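Local atomic coordinates of putative enoyl-CoA hydratase (Streptomyces avermitilis, PDB entry 3GKB), a protein that probably acts on acyl-CoA thioesters as an enoyl-CoA hydratase-like member of the crotonase family, although its true substrate is not established. Residues B[135-140]-B[193-198]; B[157-162]-B[186-191]. One frame throughout, in Å; residues are numbered along the deposited sequence.

Contact 1: B[135-140]-B[193-198]; sequences AETAGL and LPADEL
The carboxylate of Glu136 reaches across to the backbone that leads into helix 195-210, a compact example of an acidic side chain engaging successive main-chain amides. Its oxygen OE1 accepts the N-H of Ala195 over 2.8 Å, on the syn side of the carboxylate and 25° out of its plane. The approach depends on a bent chain: CG lies beside the backbone N, and a turn at chi2 (93°) brings the carboxylate to the Ala195 N. The methyl group of Ala195 packs against the same oxygen, its CB resting 3.4 Å from Glu136 OE1. The second oxygen is used as well: water 1 donates to Glu136 OE2 at 2.7 Å and accepts from the Asp196 N at 2.9 Å, joining the carboxylate to the next amide along. Thr137 also makes a looser touch, with OG1 4.3 Å from CB of Ala195, while that hydroxyl is hydrogen-bonded to Ala114 O.

A backbone bond adds to the contact: Ala135 N donates to Leu193 O at 2.8 Å, carrying the parallel pairing of strands 130-134 and 191-193 one step beyond the first strand's end, and the Ala135 methyl sits close to that same carbonyl. Chemically, two successive amides on the segment leading into helix 195-210, one met directly and one through water, would be expected to stabilise the negative charge of Glu136, probably favouring the ionised carboxylate at this exposed site.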
loop_
_atom_site.group_PDB
_atom_site.type_symbol
_atom_site.label_atom_id
_atom_site.label_comp_id
_atom_site.label_asym_id
_atom_site.label_seq_id
_atom_site.Cartn_x
_atom_site.Cartn_y
_atom_site.Cartn_z
ATOM N N ALA B 135 -5.153 19.549 -5.566
ATOM C CA ALA B 135 -5.453 18.672 -6.709
ATOM C C ALA B 135 -5.067 19.326 -8.032
ATOM O O ALA B 135 -4.475 18.680 -8.908
ATOM C CB ALA B 135 -6.953 18.275 -6.686
ATOM N N GLU B 136 -5.331 20.616 -8.163
ATOM C CA GLU B 136 -5.172 21.313 -9.448
ATOM C C GLU B 136 -3.763 21.744 -9.771
ATOM O O GLU B 136 -3.429 21.886 -10.937
ATOM C CB GLU B 136 -6.052 22.584 -9.499
ATOM C CG GLU B 136 -7.561 22.328 -9.491
ATOM C CD GLU B 136 -8.162 22.345 -8.089
ATOM O OE1 GLU B 136 -7.445 21.995 -7.131
ATOM O OE2 GLU B 136 -9.357 22.695 -7.942
ATOM N N THR B 137 -2.951 22.006 -8.743
ATOM C CA THR B 137 -1.698 22.714 -8.906
ATOM C C THR B 137 -0.457 21.945 -8.432
ATOM O O THR B 137 0.630 22.193 -8.916
ATOM C CB THR B 137 -1.761 24.080 -8.176
ATOM O OG1 THR B 137 -2.126 23.876 -6.817
ATOM C CG2 THR B 137 -2.835 24.987 -8.812
ATOM N N ALA B 138 -0.608 21.014 -7.497
ATOM C CA ALA B 138 0.550 20.401 -6.884
ATOM C C ALA B 138 1.198 19.395 -7.819
ATOM O O ALA B 138 0.541 18.788 -8.668
ATOM C CB ALA B 138 0.166 19.714 -5.604
ATOM N N GLY B 139 2.479 19.173 -7.614
ATOM C CA GLY B 139 3.193 18.127 -8.330
ATOM C C GLY B 139 4.387 17.603 -7.538
ATOM O O GLY B 139 5.021 18.342 -6.808
ATOM N N LEU B 140 4.684 16.316 -7.716
ATOM C CA LEU B 140 5.788 15.657 -7.058
ATOM C C LEU B 140 6.559 14.843 -8.067
ATOM O O LEU B 140 5.956 14.070 -8.837
ATOM C CB LEU B 140 5.285 14.701 -5.985
ATOM C CG LEU B 140 4.943 15.295 -4.646
ATOM C CD1 LEU B 140 4.128 14.288 -3.860
ATOM C CD2 LEU B 140 6.254 15.689 -3.906
ATOM N N LEU B 193 -6.677 17.449 -2.291
ATOM C CA LEU B 193 -7.849 18.257 -1.956
ATOM C C LEU B 193 -7.966 19.428 -2.921
ATOM O O LEU B 193 -6.981 19.853 -3.486
ATOM C CB LEU B 193 -7.719 18.779 -0.515
ATOM C CG LEU B 193 -7.756 17.646 0.523
ATOM C CD1 LEU B 193 -7.060 18.052 1.791
ATOM C CD2 LEU B 193 -9.204 17.165 0.743
ATOM N N PRO B 194 -9.172 19.983 -3.104
ATOM C CA PRO B 194 -9.267 21.178 -3.972
ATOM C C PRO B 194 -8.356 22.335 -3.533
ATOM O O PRO B 194 -8.265 22.615 -2.341
ATOM C CB PRO B 194 -10.745 21.575 -3.851
ATOM C CG PRO B 194 -11.439 20.331 -3.485
ATOM C CD PRO B 194 -10.490 19.565 -2.600
ATOM N N ALA B 195 -7.664 22.967 -4.484
ATOM C CA ALA B 195 -6.733 24.054 -4.203
ATOM C C ALA B 195 -7.382 25.143 -3.337
ATOM O O ALA B 195 -6.774 25.654 -2.412
ATOM C CB ALA B 195 -6.183 24.654 -5.501
ATOM N N ASP B 196 -8.628 25.479 -3.638
ATOM C CA ASP B 196 -9.309 26.553 -2.904
ATOM C C ASP B 196 -9.766 26.158 -1.496
ATOM O O ASP B 196 -10.190 27.045 -0.727
ATOM C CB ASP B 196 -10.511 27.062 -3.691
ATOM C CG ASP B 196 -10.120 27.839 -4.923
ATOM O OD1 ASP B 196 -9.027 28.438 -4.968
ATOM O OD2 ASP B 196 -10.929 27.851 -5.875
ATOM N N GLU B 197 -9.696 24.862 -1.165
ATOM C CA GLU B 197 -10.046 24.350 0.173
ATOM C C GLU B 197 -8.833 23.928 1.015
ATOM O O GLU B 197 -8.958 23.678 2.209
ATOM C CB GLU B 197 -10.978 23.148 0.054
ATOM C CG GLU B 197 -12.358 23.503 -0.515
ATOM C CD GLU B 197 -13.180 22.285 -0.931
ATOM O OE1 GLU B 197 -12.889 21.168 -0.497
ATOM O OE2 GLU B 197 -14.122 22.456 -1.733
ATOM N N LEU B 198 -7.669 23.843 0.392
ATOM C CA LEU B 198 -6.515 23.248 1.039
ATOM C C LEU B 198 -6.036 23.995 2.286
ATOM O O LEU B 198 -5.687 23.370 3.289
ATOM C CB LEU B 198 -5.373 23.130 0.028
ATOM C CG LEU B 198 -4.085 22.528 0.579
ATOM C CD1 LEU B 198 -4.326 21.110 1.031
ATOM C CD2 LEU B 198 -2.938 22.678 -0.451
HETATM O O HOH W 1 -10.059 24.334 -5.934
#

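Contact 2: B[157-162]-B[186-191]; sequences QYLRGR and YGWINR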
loop_
_atom_site.group_PDB
_atom_site.type_symbol
_atom_site.label_atom_id
_atom_site.label_comp_id
_atom_site.label_asym_id
_atom_site.label_seq_id
_atom_site.Cartn_x
_atom_site.Cartn_y
_atom_site.Cartn_z
ATOM N N GLN B 157 13.799 5.128 -0.340
ATOM C CA GLN B 157 13.258 4.404 0.797
ATOM C C GLN B 157 11.899 4.901 1.268
ATOM O O GLN B 157 11.036 4.083 1.660
ATOM C CB GLN B 157 14.268 4.376 1.944
ATOM C CG GLN B 157 15.661 3.860 1.506
ATOM C CD GLN B 157 15.576 2.486 0.827
ATOM O OE1 GLN B 157 15.161 1.521 1.441
ATOM N NE2 GLN B 157 15.904 2.423 -0.460
ATOM N N TYR B 158 11.694 6.219 1.235
ATOM C CA TYR B 158 10.396 6.765 1.571
ATOM C C TYR B 158 9.347 6.262 0.567
ATOM O O TYR B 158 8.247 5.882 0.950
ATOM C CB TYR B 158 10.417 8.287 1.629
ATOM C CG TYR B 158 11.463 8.888 2.574
ATOM C CD1 TYR B 158 12.052 8.139 3.611
ATOM C CD2 TYR B 158 11.863 10.204 2.412
ATOM C CE1 TYR B 158 12.983 8.713 4.466
ATOM C CE2 TYR B 158 12.795 10.773 3.225
ATOM C CZ TYR B 158 13.342 10.052 4.274
ATOM O OH TYR B 158 14.285 10.666 5.080
ATOM N N LEU B 159 9.710 6.245 -0.707
ATOM C CA LEU B 159 8.835 5.670 -1.743
ATOM C C LEU B 159 8.647 4.194 -1.531
ATOM O O LEU B 159 7.511 3.713 -1.571
ATOM C CB LEU B 159 9.415 5.904 -3.141
ATOM C CG LEU B 159 9.210 7.346 -3.661
ATOM C CD1 LEU B 159 10.194 7.662 -4.790
ATOM C CD2 LEU B 159 7.756 7.545 -4.155
ATOM N N ARG B 160 9.725 3.448 -1.330
ATOM C CA ARG B 160 9.523 2.014 -1.116
ATOM C C ARG B 160 8.454 1.756 -0.036
ATOM O O ARG B 160 7.547 0.911 -0.198
ATOM C CB ARG B 160 10.806 1.292 -0.747
ATOM C CG ARG B 160 10.589 -0.212 -0.765
ATOM C CD ARG B 160 11.812 -1.016 -0.576
ATOM N NE ARG B 160 11.475 -2.405 -0.938
ATOM C CZ ARG B 160 12.270 -3.238 -1.617
ATOM N NH1 ARG B 160 13.475 -2.854 -1.997
ATOM N NH2 ARG B 160 11.866 -4.466 -1.894
ATOM N N GLY B 161 8.588 2.460 1.085
ATOM C CA GLY B 161 7.696 2.261 2.229
ATOM C C GLY B 161 6.288 2.737 1.966
ATOM O O GLY B 161 5.339 2.043 2.332
ATOM N N ARG B 162 6.129 3.874 1.285
ATOM C CA ARG B 162 4.801 4.456 1.084
ATOM C C ARG B 162 4.045 3.929 -0.128
ATOM O O ARG B 162 2.820 3.818 -0.068
ATOM C CB ARG B 162 4.889 5.961 0.993
ATOM C CG ARG B 162 5.303 6.610 2.348
ATOM C CD ARG B 162 5.148 8.132 2.334
ATOM N NE ARG B 162 3.749 8.540 2.436
ATOM C CZ ARG B 162 3.330 9.691 2.941
ATOM N NH1 ARG B 162 4.209 10.575 3.400
ATOM N NH2 ARG B 162 2.014 9.968 2.997
ATOM N N TYR B 186 -1.312 6.507 -5.039
ATOM C CA TYR B 186 -0.109 5.699 -4.777
ATOM C C TYR B 186 0.232 5.619 -3.280
ATOM O O TYR B 186 0.852 4.662 -2.842
ATOM C CB TYR B 186 1.096 6.254 -5.548
ATOM C CG TYR B 186 1.213 5.830 -7.014
ATOM C CD1 TYR B 186 0.099 5.443 -7.775
ATOM C CD2 TYR B 186 2.442 5.831 -7.638
ATOM C CE1 TYR B 186 0.245 5.065 -9.080
ATOM C CE2 TYR B 186 2.586 5.457 -8.942
ATOM C CZ TYR B 186 1.481 5.066 -9.667
ATOM O OH TYR B 186 1.627 4.659 -10.978
ATOM N N GLY B 187 -0.154 6.627 -2.504
ATOM C CA GLY B 187 0.139 6.681 -1.096
ATOM C C GLY B 187 1.395 7.487 -0.782
ATOM O O GLY B 187 1.847 7.482 0.363
ATOM N N TRP B 188 1.924 8.194 -1.788
ATOM C CA TRP B 188 3.112 9.073 -1.641
ATOM C C TRP B 188 2.785 10.260 -0.735
ATOM O O TRP B 188 3.626 10.725 0.046
ATOM C CB TRP B 188 3.532 9.569 -3.016
ATOM C CG TRP B 188 4.920 10.104 -3.176
ATOM C CD1 TRP B 188 5.870 10.296 -2.206
ATOM C CD2 TRP B 188 5.508 10.541 -4.400
ATOM N NE1 TRP B 188 7.018 10.810 -2.768
ATOM C CE2 TRP B 188 6.827 10.949 -4.117
ATOM C CE3 TRP B 188 5.063 10.585 -5.721
ATOM C CZ2 TRP B 188 7.696 11.411 -5.105
ATOM C CZ3 TRP B 188 5.930 11.056 -6.702
ATOM C CH2 TRP B 188 7.218 11.475 -6.382
ATOM N N ILE B 189 1.550 10.725 -0.829
ATOM C CA ILE B 189 1.011 11.714 0.106
ATOM C C ILE B 189 -0.301 11.204 0.680
ATOM O O ILE B 189 -0.865 10.209 0.201
ATOM C CB ILE B 189 0.766 13.087 -0.572
ATOM C CG1 ILE B 189 -0.300 12.953 -1.672
ATOM C CG2 ILE B 189 2.061 13.649 -1.102
ATOM C CD1 ILE B 189 -0.633 14.262 -2.402
ATOM N N ASN B 190 -0.840 11.893 1.682
ATOM C CA ASN B 190 -2.032 11.402 2.355
ATOM C C ASN B 190 -3.298 11.637 1.534
ATOM O O ASN B 190 -4.150 10.738 1.417
ATOM C CB ASN B 190 -2.211 12.044 3.740
ATOM C CG ASN B 190 -1.147 11.609 4.721
ATOM O OD1 ASN B 190 0.044 11.809 4.489
ATOM N ND2 ASN B 190 -1.575 11.015 5.840
ATOM N N ARG B 191 -3.427 12.829 0.970
ATOM C CA ARG B 191 -4.677 13.227 0.306
ATOM C C ARG B 191 -4.458 14.366 -0.652
ATOM O O ARG B 191 -3.637 15.220 -0.384
ATOM C CB ARG B 191 -5.735 13.627 1.342
ATOM C CG ARG B 191 -7.192 13.455 0.865
ATOM C CD ARG B 191 -7.668 12.063 1.228
ATOM N NE ARG B 191 -7.753 11.901 2.676
ATOM C CZ ARG B 191 -8.731 12.342 3.453
ATOM N NH1 ARG B 191 -9.813 12.950 2.946
ATOM N NH2 ARG B 191 -8.645 12.146 4.757
HETATM O O HOH W 2 0.323 7.702 2.733
#
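Gly187 O is gripped twice, by Arg162 NE at 3.0 Å and by water 2 at 2.8 Å. Gly187 is the C-prime residue of the Schellman motif that closes helix 180-186 in this crotonase-like fold, and its positive phi suits it to glycine; a CB would also clash with Arg162 O. From helix 155-163 the arginine reaches this turn by bending at chi3 (75°), which lays the guanidinium across the loop. NE meets the carbonyl of Gly187 in that carbonyl's plane, but the bond is bent and the oxygen is tilted out of the guanidinium plane. NH2 donates twice, to water 2, which closes a small ring with Gly187 O, and to Asn190 OD1 at 3.1 Å. The amide stands almost upright to the guanidinium, the planes 88° apart, so the donor arrives above the amide carbonyl plane while the oxygen lies at the guanidinium edge. Trp188 O lies over the centre of one face, 3.1 Å from Arg162 CZ, at angles too poor for a hydrogen bond.

NH1 is hydrogen-bonded to Ala126 O, and Asn190 OD1 also accepts from Ala131 N. The subunit interface is close: Asn190 ND2 bonds Glu170 of the second subunit, whose Asn166 packs on Arg162. A leucine in place of Arg162 would probably leave Gly187 O and Asn190 OD1 without their guanidinium donor and Ala126 O without its NH1 partner, weakening the polar tie between helix 155-163 and the loop. Beside it, the Trp188 indole receives a CH-pi contact from Leu159, whose CD2 stands 3.5 Å from the centroid of the five-membered ring, 11° off its normal.

The two contacts lie about 17 Å apart, centre to centre, and the segments of contact 2 fall between those of contact 1 along the chain: 135-140 comes first, then 157-162, 186-191 and 193-198. Strand 139-141 leads on to helix 155-163, while the loop of contact 2 feeds strand 191-193, the outermost strand, within this chain, of the six-stranded sheet, and then helix 195-210. The two also touch directly, Leu140 CD1 packing 3.5 Å from Ile189 CG2. Contact 1 lies at the surface, where strands 130-134 and 191-193 end, whereas contact 2 is buried and borders another subunit, joining the crotonase-like core to its trimer interface.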